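Local coordinates for protein excinuclease ABC, subunit A. (Deinococcus radiodurans, PDB 2VF7) that probably takes part in the recognition of damaged DNA during excision repair, as a DNA-binding, zinc-containing ATPase of the UvrA family, at residues S50-F54 and Y403-E407; R35-F41 and N432-E438. The protein carries 1 engineered substitution. One frame throughout, in Å; residues are numbered along the deposited sequence. Where two conformers were deposited one is given.

Interaction 1: residues S50-F54 and Y403-E407; sequences SSLAF and YVLDE. With ADP (adenosine-5'-diphosphate), chain E.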
loop_
_atom_site.group_PDB
_atom_site.type_symbol
_atom_site.label_atom_id
_atom_site.label_comp_id
_atom_site.label_asym_id
_atom_site.label_seq_id
_atom_site.Cartn_x
_atom_site.Cartn_y
_atom_site.Cartn_z
ATOM N N SER A 50 6.487 25.917 2.643
ATOM C CA SER A 50 6.294 24.502 2.345
ATOM C C SER A 50 6.670 23.613 3.485
ATOM O O SER A 50 5.958 22.655 3.751
ATOM C CB SER A 50 7.083 24.083 1.120
ATOM O OG SER A 50 6.421 24.570 -0.034
ATOM N N SER A 51 7.791 23.887 4.155
ATOM C CA SER A 51 8.138 23.127 5.360
ATOM C C SER A 51 6.949 23.032 6.340
ATOM O O SER A 51 6.812 22.042 7.038
ATOM C CB SER A 51 9.353 23.728 6.059
ATOM O OG SER A 51 10.526 23.554 5.292
ATOM N N LEU A 52 6.090 24.052 6.347
ATOM C CA LEU A 52 4.867 24.121 7.176
ATOM C C LEU A 52 3.640 23.430 6.548
ATOM O O LEU A 52 3.162 22.419 7.075
ATOM C CB LEU A 52 4.551 25.571 7.555
ATOM C CG LEU A 52 3.471 25.864 8.605
ATOM C CD1 LEU A 52 3.628 25.024 9.856
ATOM C CD2 LEU A 52 3.497 27.333 8.948
ATOM N N ALA A 53 3.152 23.934 5.416
ATOM C CA ALA A 53 1.953 23.349 4.792
ATOM C C ALA A 53 2.147 21.903 4.362
ATOM O O ALA A 53 1.260 21.082 4.559
ATOM C CB ALA A 53 1.436 24.217 3.609
ATOM N N PHE A 54 3.293 21.582 3.770
ATOM C CA PHE A 54 3.531 20.223 3.280
ATOM C C PHE A 54 4.369 19.392 4.214
ATOM O O PHE A 54 4.006 18.258 4.511
ATOM C CB PHE A 54 4.203 20.239 1.892
ATOM C CG PHE A 54 3.282 20.634 0.775
ATOM C CD1 PHE A 54 3.086 21.971 0.456
ATOM C CD2 PHE A 54 2.600 19.669 0.038
ATOM C CE1 PHE A 54 2.227 22.335 -0.572
ATOM C CE2 PHE A 54 1.729 20.047 -1.004
ATOM C CZ PHE A 54 1.559 21.358 -1.298
ATOM N N TYR A 403 -7.385 19.888 1.455
ATOM C CA TYR A 403 -6.606 19.943 0.212
ATOM C C TYR A 403 -5.403 20.847 0.384
ATOM O O TYR A 403 -5.530 21.985 0.832
ATOM C CB TYR A 403 -7.471 20.428 -0.944
ATOM C CG TYR A 403 -8.480 19.387 -1.392
ATOM C CD1 TYR A 403 -9.846 19.523 -1.102
ATOM C CD2 TYR A 403 -8.064 18.263 -2.088
ATOM C CE1 TYR A 403 -10.772 18.559 -1.522
ATOM C CE2 TYR A 403 -8.971 17.288 -2.498
ATOM C CZ TYR A 403 -10.322 17.442 -2.228
ATOM O OH TYR A 403 -11.196 16.462 -2.669
ATOM N N VAL A 404 -4.231 20.322 0.040
ATOM C CA VAL A 404 -2.977 21.072 0.137
ATOM C C VAL A 404 -2.448 21.418 -1.275
ATOM O O VAL A 404 -2.055 20.545 -2.046
ATOM C CB VAL A 404 -1.921 20.306 0.971
ATOM C CG1 VAL A 404 -0.866 21.263 1.465
ATOM C CG2 VAL A 404 -2.578 19.601 2.154
ATOM N N LEU A 405 -2.494 22.704 -1.608
ATOM C CA LEU A 405 -2.141 23.169 -2.945
ATOM C C LEU A 405 -0.846 24.011 -2.968
ATOM O O LEU A 405 -0.540 24.740 -2.016
ATOM C CB LEU A 405 -3.318 23.931 -3.579
ATOM C CG LEU A 405 -4.675 23.242 -3.822
ATOM C CD1 LEU A 405 -5.739 23.739 -2.858
ATOM C CD2 LEU A 405 -5.165 23.547 -5.220
ATOM N N ASP A 406 -0.093 23.896 -4.054
ATOM C CA ASP A 406 1.161 24.655 -4.204
ATOM C C ASP A 406 1.164 25.512 -5.466
ATOM O O ASP A 406 1.531 25.039 -6.542
ATOM C CB ASP A 406 2.382 23.737 -4.190
ATOM C CG ASP A 406 3.674 24.487 -4.501
ATOM O OD1 ASP A 406 4.188 24.314 -5.624
ATOM O OD2 ASP A 406 4.157 25.275 -3.642
ATOM N N GLU A 407 0.737 26.766 -5.314
ATOM C CA GLU A 407 0.606 27.716 -6.417
ATOM C C GLU A 407 -0.237 27.206 -7.580
ATOM O O GLU A 407 0.294 26.825 -8.617
ATOM C CB GLU A 407 1.975 28.193 -6.894
ATOM C CG GLU A 407 2.558 29.269 -6.022
ATOM C CD GLU A 407 3.836 29.839 -6.596
ATOM O OE1 GLU A 407 4.916 29.559 -6.018
ATOM O OE2 GLU A 407 3.761 30.555 -7.629
HETATM P PB ADP E . 9.281 28.127 0.886
HETATM O O1B ADP E . 8.763 29.479 1.286
HETATM O O2B ADP E . 10.278 28.170 -0.234
HETATM O O3B ADP E . 8.161 27.134 0.633
HETATM P PA ADP E . 10.843 26.145 2.089
HETATM O O1A ADP E . 10.907 25.663 0.639
HETATM O O2A ADP E . 10.251 25.245 3.123
HETATM O O3A ADP E . 10.110 27.570 2.160
HETATM O "O5'" ADP E . 12.365 26.393 2.547
HETATM C "C5'" ADP E . 12.817 26.437 3.903
HETATM C "C4'" ADP E . 14.013 25.510 4.040
HETATM O "O4'" ADP E . 13.555 24.160 3.903
HETATM C "C3'" ADP E . 15.104 25.693 2.984
HETATM O "O3'" ADP E . 16.420 25.571 3.578
HETATM C "C2'" ADP E . 14.817 24.552 2.019
HETATM O "O2'" ADP E . 15.940 24.170 1.231
HETATM C "C1'" ADP E . 14.346 23.447 2.957
HETATM N N9 ADP E . 13.488 22.440 2.302
HETATM C C8 ADP E . 12.291 22.686 1.729
HETATM N N7 ADP E . 11.735 21.581 1.199
HETATM C C5 ADP E . 12.605 20.584 1.452
HETATM C C6 ADP E . 12.618 19.133 1.200
HETATM N N6 ADP E . 11.591 18.547 0.530
HETATM N N1 ADP E . 13.686 18.439 1.629
HETATM C C2 ADP E . 14.718 19.010 2.292
HETATM N N3 ADP E . 14.765 20.319 2.568
HETATM C C4 ADP E . 13.749 21.144 2.185
#
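One face of the Phe54 ring is taken by a methyl of Val404: CG1 stands 3.7 Å from the ring centroid and 13° off its normal, a CH-pi contact close to the middle of the face. At the ring's edge, near its plane, CE1 lies 3.9 Å from the carbonyl O of Leu405. Asp406 adds its CB, 3.8 Å from Phe54 CZ. The ring arrives here because CG of Phe54 is anti to its own carbonyl carbon (chi1 -73°), which swings its end toward the strand. Val404 CG1, anti to the backbone N, also rests against Ala53, on its O and CB, one helix position earlier. Helix and strand run nearly antiparallel, at 152°, as the helix after the P-loop (Walker A motif) passes over the sheet of an ABC-type ATPase; strand 403-406, ending in the Asp406-Glu407 pair, is probably the Walker B strand. Replacing Phe54 by an alanine would probably strip Val404 CG1 of its aromatic platform and open a gap between helix and strand. At the start of the segment the helix grips ADP. Ser50 N donates to O3B (2.9 Å), joined by a weak bond from Ser50 OG to the same oxygen. Ser51 binds O2A twice, through N and through OG, the latter at 2.8 Å, and His24 also meets this hydroxyl. Lys49, Gly46 and Arg101 add further bonds to the nucleotide, while Ala96 and Val437 pack on the Phe54 side chain from neighbouring strands.

Interaction 2: residues R35-F41 and N432-E438; sequences RDALVVF and NSLFVVE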
loop_
_atom_site.group_PDB
_atom_site.type_symbol
_atom_site.label_atom_id
_atom_site.label_comp_id
_atom_site.label_asym_id
_atom_site.label_seq_id
_atom_site.Cartn_x
_atom_site.Cartn_y
_atom_site.Cartn_z
ATOM N N ARG A 35 -10.284 25.537 10.043
ATOM C CA ARG A 35 -10.633 24.494 9.098
ATOM C C ARG A 35 -11.892 25.013 8.421
ATOM O O ARG A 35 -12.483 25.983 8.916
ATOM C CB ARG A 35 -10.753 23.104 9.782
ATOM C CG ARG A 35 -12.125 22.712 10.297
ATOM C CD ARG A 35 -12.161 21.254 10.862
ATOM N NE ARG A 35 -11.118 21.055 11.863
ATOM C CZ ARG A 35 -11.211 21.432 13.134
ATOM N NH1 ARG A 35 -12.310 22.005 13.583
ATOM N NH2 ARG A 35 -10.194 21.233 13.959
ATOM N N ASP A 36 -12.249 24.444 7.268
ATOM C CA ASP A 36 -13.419 24.884 6.454
ATOM C C ASP A 36 -13.256 26.287 5.882
ATOM O O ASP A 36 -14.224 27.029 5.698
ATOM C CB ASP A 36 -14.750 24.759 7.222
ATOM C CG ASP A 36 -14.965 23.360 7.829
ATOM O OD1 ASP A 36 -15.076 22.370 7.078
ATOM O OD2 ASP A 36 -15.039 23.252 9.071
ATOM N N ALA A 37 -12.017 26.635 5.561
ATOM C CA ALA A 37 -11.719 27.949 5.021
ATOM C C ALA A 37 -10.597 27.853 3.989
ATOM O O ALA A 37 -9.881 26.844 3.955
ATOM C CB ALA A 37 -11.354 28.912 6.152
ATOM N N LEU A 38 -10.490 28.877 3.134
ATOM C CA LEU A 38 -9.349 29.080 2.263
ATOM C C LEU A 38 -8.209 29.745 3.034
ATOM O O LEU A 38 -8.255 30.949 3.276
ATOM C CB LEU A 38 -9.734 29.942 1.047
ATOM C CG LEU A 38 -8.621 30.384 0.077
ATOM C CD1 LEU A 38 -7.955 29.174 -0.625
ATOM C CD2 LEU A 38 -9.113 31.403 -0.932
ATOM N N VAL A 39 -7.202 28.952 3.407
ATOM C CA VAL A 39 -6.032 29.445 4.135
ATOM C C VAL A 39 -4.846 29.515 3.182
ATOM O O VAL A 39 -4.499 28.521 2.541
ATOM C CB VAL A 39 -5.652 28.554 5.363
ATOM C CG1 VAL A 39 -4.514 29.189 6.158
ATOM C CG2 VAL A 39 -6.827 28.348 6.272
ATOM N N VAL A 40 -4.234 30.691 3.086
ATOM C CA VAL A 40 -3.085 30.901 2.199
ATOM C C VAL A 40 -1.820 31.091 3.031
ATOM O O VAL A 40 -1.819 31.845 3.985
ATOM C CB VAL A 40 -3.331 32.095 1.215
ATOM C CG1 VAL A 40 -2.128 32.354 0.349
ATOM C CG2 VAL A 40 -4.518 31.802 0.313
ATOM N N PHE A 41 -0.767 30.361 2.684
ATOM C CA PHE A 41 0.522 30.452 3.352
ATOM C C PHE A 41 1.439 31.307 2.494
ATOM O O PHE A 41 1.636 31.008 1.313
ATOM C CB PHE A 41 1.110 29.046 3.575
ATOM C CG PHE A 41 0.287 28.184 4.528
ATOM C CD1 PHE A 41 0.677 28.019 5.845
ATOM C CD2 PHE A 41 -0.894 27.562 4.101
ATOM C CE1 PHE A 41 -0.088 27.231 6.735
ATOM C CE2 PHE A 41 -1.675 26.797 4.979
ATOM C CZ PHE A 41 -1.253 26.620 6.299
ATOM N N ASN A 432 -14.951 20.867 2.702
ATOM C CA ASN A 432 -13.488 20.703 2.778
ATOM C C ASN A 432 -12.732 21.958 3.252
ATOM O O ASN A 432 -13.302 23.041 3.337
ATOM C CB ASN A 432 -12.913 20.232 1.432
ATOM C CG ASN A 432 -13.719 19.105 0.800
ATOM O OD1 ASN A 432 -13.779 17.992 1.314
ATOM N ND2 ASN A 432 -14.342 19.399 -0.336
ATOM N N SER A 433 -11.447 21.784 3.566
ATOM C CA SER A 433 -10.545 22.870 3.976
ATOM C C SER A 433 -9.399 22.956 2.976
ATOM O O SER A 433 -8.944 21.932 2.453
ATOM C CB SER A 433 -9.957 22.606 5.376
ATOM O OG SER A 433 -10.945 22.245 6.329
ATOM N N LEU A 434 -8.901 24.168 2.743
ATOM C CA LEU A 434 -7.885 24.387 1.725
ATOM C C LEU A 434 -6.645 25.068 2.296
ATOM O O LEU A 434 -6.725 26.161 2.852
ATOM C CB LEU A 434 -8.478 25.205 0.565
ATOM C CG LEU A 434 -9.741 24.622 -0.093
ATOM C CD1 LEU A 434 -10.716 25.717 -0.421
ATOM C CD2 LEU A 434 -9.408 23.845 -1.316
ATOM N N PHE A 435 -5.500 24.397 2.186
ATOM C CA PHE A 435 -4.223 25.000 2.567
ATOM C C PHE A 435 -3.456 25.310 1.278
ATOM O O PHE A 435 -3.071 24.398 0.548
ATOM C CB PHE A 435 -3.389 24.085 3.492
ATOM C CG PHE A 435 -3.989 23.853 4.878
ATOM C CD1 PHE A 435 -5.086 24.590 5.342
ATOM C CD2 PHE A 435 -3.426 22.885 5.730
ATOM C CE1 PHE A 435 -5.609 24.353 6.615
ATOM C CE2 PHE A 435 -3.952 22.644 7.002
ATOM C CZ PHE A 435 -5.035 23.371 7.449
ATOM N N VAL A 436 -3.223 26.589 1.018
ATOM C CA VAL A 436 -2.696 27.030 -0.265
ATOM C C VAL A 436 -1.449 27.873 -0.090
ATOM O O VAL A 436 -1.526 28.952 0.464
ATOM C CB VAL A 436 -3.738 27.869 -1.027
ATOM C CG1 VAL A 436 -3.175 28.379 -2.378
ATOM C CG2 VAL A 436 -5.014 27.054 -1.225
ATOM N N VAL A 437 -0.296 27.372 -0.536
ATOM C CA VAL A 437 0.867 28.246 -0.651
ATOM C C VAL A 437 0.851 28.962 -1.983
ATOM O O VAL A 437 0.853 28.340 -3.047
ATOM C CB VAL A 437 2.239 27.570 -0.270
ATOM C CG1 VAL A 437 2.096 26.087 -0.048
ATOM C CG2 VAL A 437 3.346 27.916 -1.245
ATOM N N GLU A 438 0.819 30.283 -1.893
ATOM C CA GLU A 438 0.596 31.153 -3.029
ATOM C C GLU A 438 1.439 32.426 -2.932
ATOM O O GLU A 438 1.746 32.915 -1.832
ATOM C CB GLU A 438 -0.902 31.506 -3.127
ATOM C CG GLU A 438 -1.315 32.225 -4.395
ATOM C CD GLU A 438 -0.947 31.475 -5.673
ATOM O OE1 GLU A 438 -1.728 30.582 -6.080
ATOM O OE2 GLU A 438 0.105 31.790 -6.290
#
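Phe41 turns the edge of its ring to the face of Phe435, an offset edge-to-face pair with centroids 5.6 Å apart and planes at 70°. CZ of Phe41 stands over that face toward its rim, while CE2 presses on Phe435 CB at 3.5 Å. Both have nearly the same first torsion, CG anti to the carbonyl carbon, but their ring twists differ, which turns one edge to the other's face. Val39 lies on the same side of the sheet, alongside Phe435 and pointing the same way, its CB 4.0 Å from Phe435 CD1. Leu57 of helix 49-69 packs on both phenylalanine side chains. On the other side, Leu38 leans across the neighbouring strand, and its CD1 meets Val436 CG2 at 3.7 Å and, more distantly, Leu434 CB. Val40 CG1 reaches Glu438 CB, and the Glu438 carboxylate bonds to the Ser409 hydroxyl and the backbone N of Asp440. Between the two layers of side chains the strands are joined in parallel register: Leu434 N to Ala37 O, Val39 N to Leu434 O, Val436 N to Val39 O, and Phe41 N to Val436 O, with a weak last rung from Glu438 N to Phe41 O. Asp36 N donates to Ser433 OG at 2.7 Å in a nearly straight bond (172°), so a side chain takes up the amide of the turn. Arg35 reaches away to Gly90 and packs on Phe399 of the second subunit. This pairing forms the two middle strands of the mixed, mostly parallel sheet in an ABC-type nucleotide-binding domain, where strand 38-42 leads into the P-loop.

In the fold
After two earlier strands the chain enters strand 38-42, passes through the P-loop and turns into helix 49-69. It then makes a long excursion through the UvrA DNA-binding domain and a zinc site before returning. Strand 402-406 comes back under the start of the helix, closing the loop of interaction 1, with 348 residues between its segments. After helix 417-428, strand 433-437 inserts between strands 402-406 and 38-42 and closes interaction 2, in whose larger loop interaction 1 is nested. The two meet at a backbone bond from Tyr403 to Ser433 and a probable one from Glu407, just past its strand, to Val437, so one sheet includes the strand before the P-loop and packs against the helix after it.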